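Local atomic coordinates of putative exported protein (Bacteroides fragilis, PDB entry 4RAA), a protein that is of unknown function but folds as a six-bladed beta-propeller of the YWTD superfamily and is probably exported. Residues Y291-K294 with I295-Q299. Residues are numbered along the deposited sequence; the frame is centred on the assembly and turned at random.
Sequences YPIK and IFQDQ
In Y291, chi1 of -58° sets CG beside the backbone N, and in F296, chi1 of -169° sets CG anti to the backbone N. Together these settings bring F296 CD1 over one face of the Y291 ring, 3.9 Å from Y291 CG. The site is a strand-to-helix junction in the beta-propeller. Strand 287-292 is an outermost strand, within this chain, of a four-stranded antiparallel sheet and runs straight into helix 293-299. P292 is the N-cap residue. The ring planes of Y291 and F296 lie oblique, at 58°. Both rings also touch A21 of helix 21-24 and L280 of strand 275-282. I295 CG2 reaches the edge of the Y291 ring near its plane. On the more exposed side, I295 CD1 rests 4.0 Å from P292 CG.

The first helical turn is fixed by backbone bonds. P292 O accepts from F296 N at 3.0 Å, almost straight and in the carbonyl plane. It also accepts from I295 N, but this bond is more bent and comes from above that plane. Q297 N donates to I293 O at 2.9 Å. The first torsion of Q297 holds CG between its backbone N and carbonyl carbon, which sets CG 3.3 Å from I293 O.

Q299 extends beyond CG across the Y291 ring. Its amide plane is nearly perpendicular to the ring. Q299 OE1 accepts a hydrogen bond from A21 N, and Y291 OH is hydrogen-bonded to V19 O. Q299 OE1 also approaches Y291 CE2 obliquely, at 3.2 Å.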
ATOM      1  N   TYR A 291      43.816   9.903  -6.450  1.00 34.93           N
ATOM      2  CA  TYR A 291      44.188  11.153  -5.766  1.00 35.37           C
ATOM      3  C   TYR A 291      43.665  11.220  -4.343  1.00 34.97           C
ATOM      4  O   TYR A 291      42.509  10.862  -4.124  1.00 33.86           O
ATOM      5  CB  TYR A 291      43.538  12.354  -6.475  1.00 35.03           C
ATOM      6  CG  TYR A 291      43.884  12.536  -7.937  1.00 35.57           C
ATOM      7  CD1 TYR A 291      43.173  11.844  -8.928  1.00 34.95           C
ATOM      8  CD2 TYR A 291      44.892  13.435  -8.341  1.00 36.71           C
ATOM      9  CE1 TYR A 291      43.470  12.011 -10.276  1.00 35.64           C
ATOM     10  CE2 TYR A 291      45.187  13.620  -9.690  1.00 37.49           C
ATOM     11  CZ  TYR A 291      44.477  12.896 -10.655  1.00 36.98           C
ATOM     12  OH  TYR A 291      44.742  13.043 -11.991  1.00 37.64           O
ATOM     13  N   PRO A 292      44.505  11.659  -3.375  1.00 36.26           N
ATOM     14  CA  PRO A 292      43.924  11.993  -2.064  1.00 36.37           C
ATOM     15  C   PRO A 292      43.062  13.238  -2.295  1.00 36.48           C
ATOM     16  O   PRO A 292      43.511  14.135  -3.017  1.00 37.53           O
ATOM     17  CB  PRO A 292      45.147  12.329  -1.183  1.00 37.47           C
ATOM     18  CG  PRO A 292      46.355  11.884  -1.928  1.00 38.21           C
ATOM     19  CD  PRO A 292      45.981  11.751  -3.376  1.00 37.66           C
ATOM     20  N   ILE A 293      41.857  13.302  -1.726  1.00 36.17           N
ATOM     21  CA  ILE A 293      40.970  14.473  -1.945  1.00 36.87           C
ATOM     22  C   ILE A 293      41.636  15.826  -1.607  1.00 39.00           C
ATOM     23  O   ILE A 293      41.352  16.819  -2.289  1.00 39.49           O
ATOM     24  CB  ILE A 293      39.536  14.273  -1.348  1.00 36.13           C
ATOM     25  CG1 ILE A 293      38.761  13.283  -2.254  1.00 36.04           C
ATOM     26  CG2 ILE A 293      38.736  15.578  -1.262  1.00 35.64           C
ATOM     27  CD1 ILE A 293      37.407  12.816  -1.741  1.00 35.65           C
ATOM     28  N   LYS A 294      42.536  15.859  -0.613  1.00 40.89           N
ATOM     29  CA  LYS A 294      43.299  17.099  -0.304  1.00 44.21           C
ATOM     30  C   LYS A 294      44.051  17.645  -1.536  1.00 43.52           C
ATOM     31  O   LYS A 294      44.106  18.860  -1.745  1.00 43.66           O
ATOM     32  CB  LYS A 294      44.293  16.925   0.871  1.00 47.02           C
ATOM     33  CG  LYS A 294      43.721  17.181   2.261  1.00 48.26           C
ATOM     34  CD  LYS A 294      42.711  16.138   2.715  1.00 48.55           C
ATOM     35  CE  LYS A 294      42.086  16.509   4.058  1.00 49.59           C
ATOM     36  NZ  LYS A 294      43.095  16.675   5.143  1.00 51.07           N
ATOM     37  N   ILE A 295      44.613  16.736  -2.329  1.00 42.65           N
ATOM     38  CA  ILE A 295      45.339  17.084  -3.555  1.00 43.05           C
ATOM     39  C   ILE A 295      44.327  17.396  -4.670  1.00 41.63           C
ATOM     40  O   ILE A 295      44.473  18.413  -5.344  1.00 41.49           O
ATOM     41  CB  ILE A 295      46.373  15.981  -3.949  1.00 44.52           C
ATOM     42  CG1 ILE A 295      47.624  16.036  -3.033  1.00 46.16           C
ATOM     43  CG2 ILE A 295      46.838  16.119  -5.404  1.00 45.58           C
ATOM     44  CD1 ILE A 295      47.402  15.717  -1.564  1.00 46.41           C
ATOM     45  N   PHE A 296      43.326  16.519  -4.844  1.00 39.93           N
ATOM     46  CA  PHE A 296      42.265  16.633  -5.878  1.00 38.55           C
ATOM     47  C   PHE A 296      41.556  17.991  -5.900  1.00 39.02           C
ATOM     48  O   PHE A 296      41.439  18.610  -6.950  1.00 39.72           O
ATOM     49  CB  PHE A 296      41.220  15.516  -5.676  1.00 36.84           C
ATOM     50  CG  PHE A 296      40.233  15.354  -6.808  1.00 35.34           C
ATOM     51  CD1 PHE A 296      40.611  14.741  -7.997  1.00 35.51           C
ATOM     52  CD2 PHE A 296      38.902  15.746  -6.660  1.00 34.46           C
ATOM     53  CE1 PHE A 296      39.694  14.564  -9.035  1.00 34.90           C
ATOM     54  CE2 PHE A 296      37.978  15.565  -7.689  1.00 33.71           C
ATOM     55  CZ  PHE A 296      38.377  14.977  -8.879  1.00 34.09           C
ATOM     56  N   GLN A 297      41.102  18.444  -4.738  1.00 39.82           N
ATOM     57  CA  GLN A 297      40.378  19.730  -4.619  1.00 40.93           C
ATOM     58  C   GLN A 297      41.250  20.980  -4.886  1.00 43.09           C
ATOM     59  O   GLN A 297      40.748  21.967  -5.432  1.00 44.90           O
ATOM     60  CB  GLN A 297      39.666  19.826  -3.267  1.00 40.28           C
ATOM     61  CG  GLN A 297      40.587  20.036  -2.079  1.00 40.96           C
ATOM     62  CD  GLN A 297      39.968  19.685  -0.742  1.00 40.18           C
ATOM     63  OE1 GLN A 297      38.780  19.348  -0.642  1.00 39.27           O
ATOM     64  NE2 GLN A 297      40.785  19.746   0.301  1.00 40.46           N
ATOM     65  N   ASP A 298      42.526  20.941  -4.480  1.00 43.77           N
ATOM     66  CA  ASP A 298      43.487  22.027  -4.776  1.00 45.10           C
ATOM     67  C   ASP A 298      43.873  22.059  -6.275  1.00 46.17           C
ATOM     68  O   ASP A 298      44.024  23.141  -6.843  1.00 48.13           O
ATOM     69  CB  ASP A 298      44.720  21.985  -3.843  1.00 45.20           C
ATOM     70  CG  ASP A 298      44.413  22.479  -2.407  1.00 45.03           C
ATOM     71  OD1 ASP A 298      43.244  22.766  -2.056  1.00 43.31           O
ATOM     72  OD2 ASP A 298      45.371  22.595  -1.614  1.00 46.05           O
ATOM     73  N   GLN A 299      44.000  20.891  -6.912  1.00 46.10           N
ATOM     74  CA  GLN A 299      44.291  20.800  -8.362  1.00 46.56           C
ATOM     75  C   GLN A 299      43.174  21.367  -9.248  1.00 46.53           C
ATOM     76  O   GLN A 299      43.463  21.965 -10.278  1.00 48.81           O
ATOM     77  CB  GLN A 299      44.600  19.359  -8.791  1.00 45.98           C
ATOM     78  CG  GLN A 299      45.995  18.876  -8.410  1.00 46.70           C
ATOM     79  CD  GLN A 299      46.327  17.479  -8.933  1.00 46.38           C
ATOM     80  OE1 GLN A 299      45.508  16.819  -9.585  1.00 46.41           O
ATOM     81  NE2 GLN A 299      47.539  17.024  -8.652  1.00 46.77           N
TER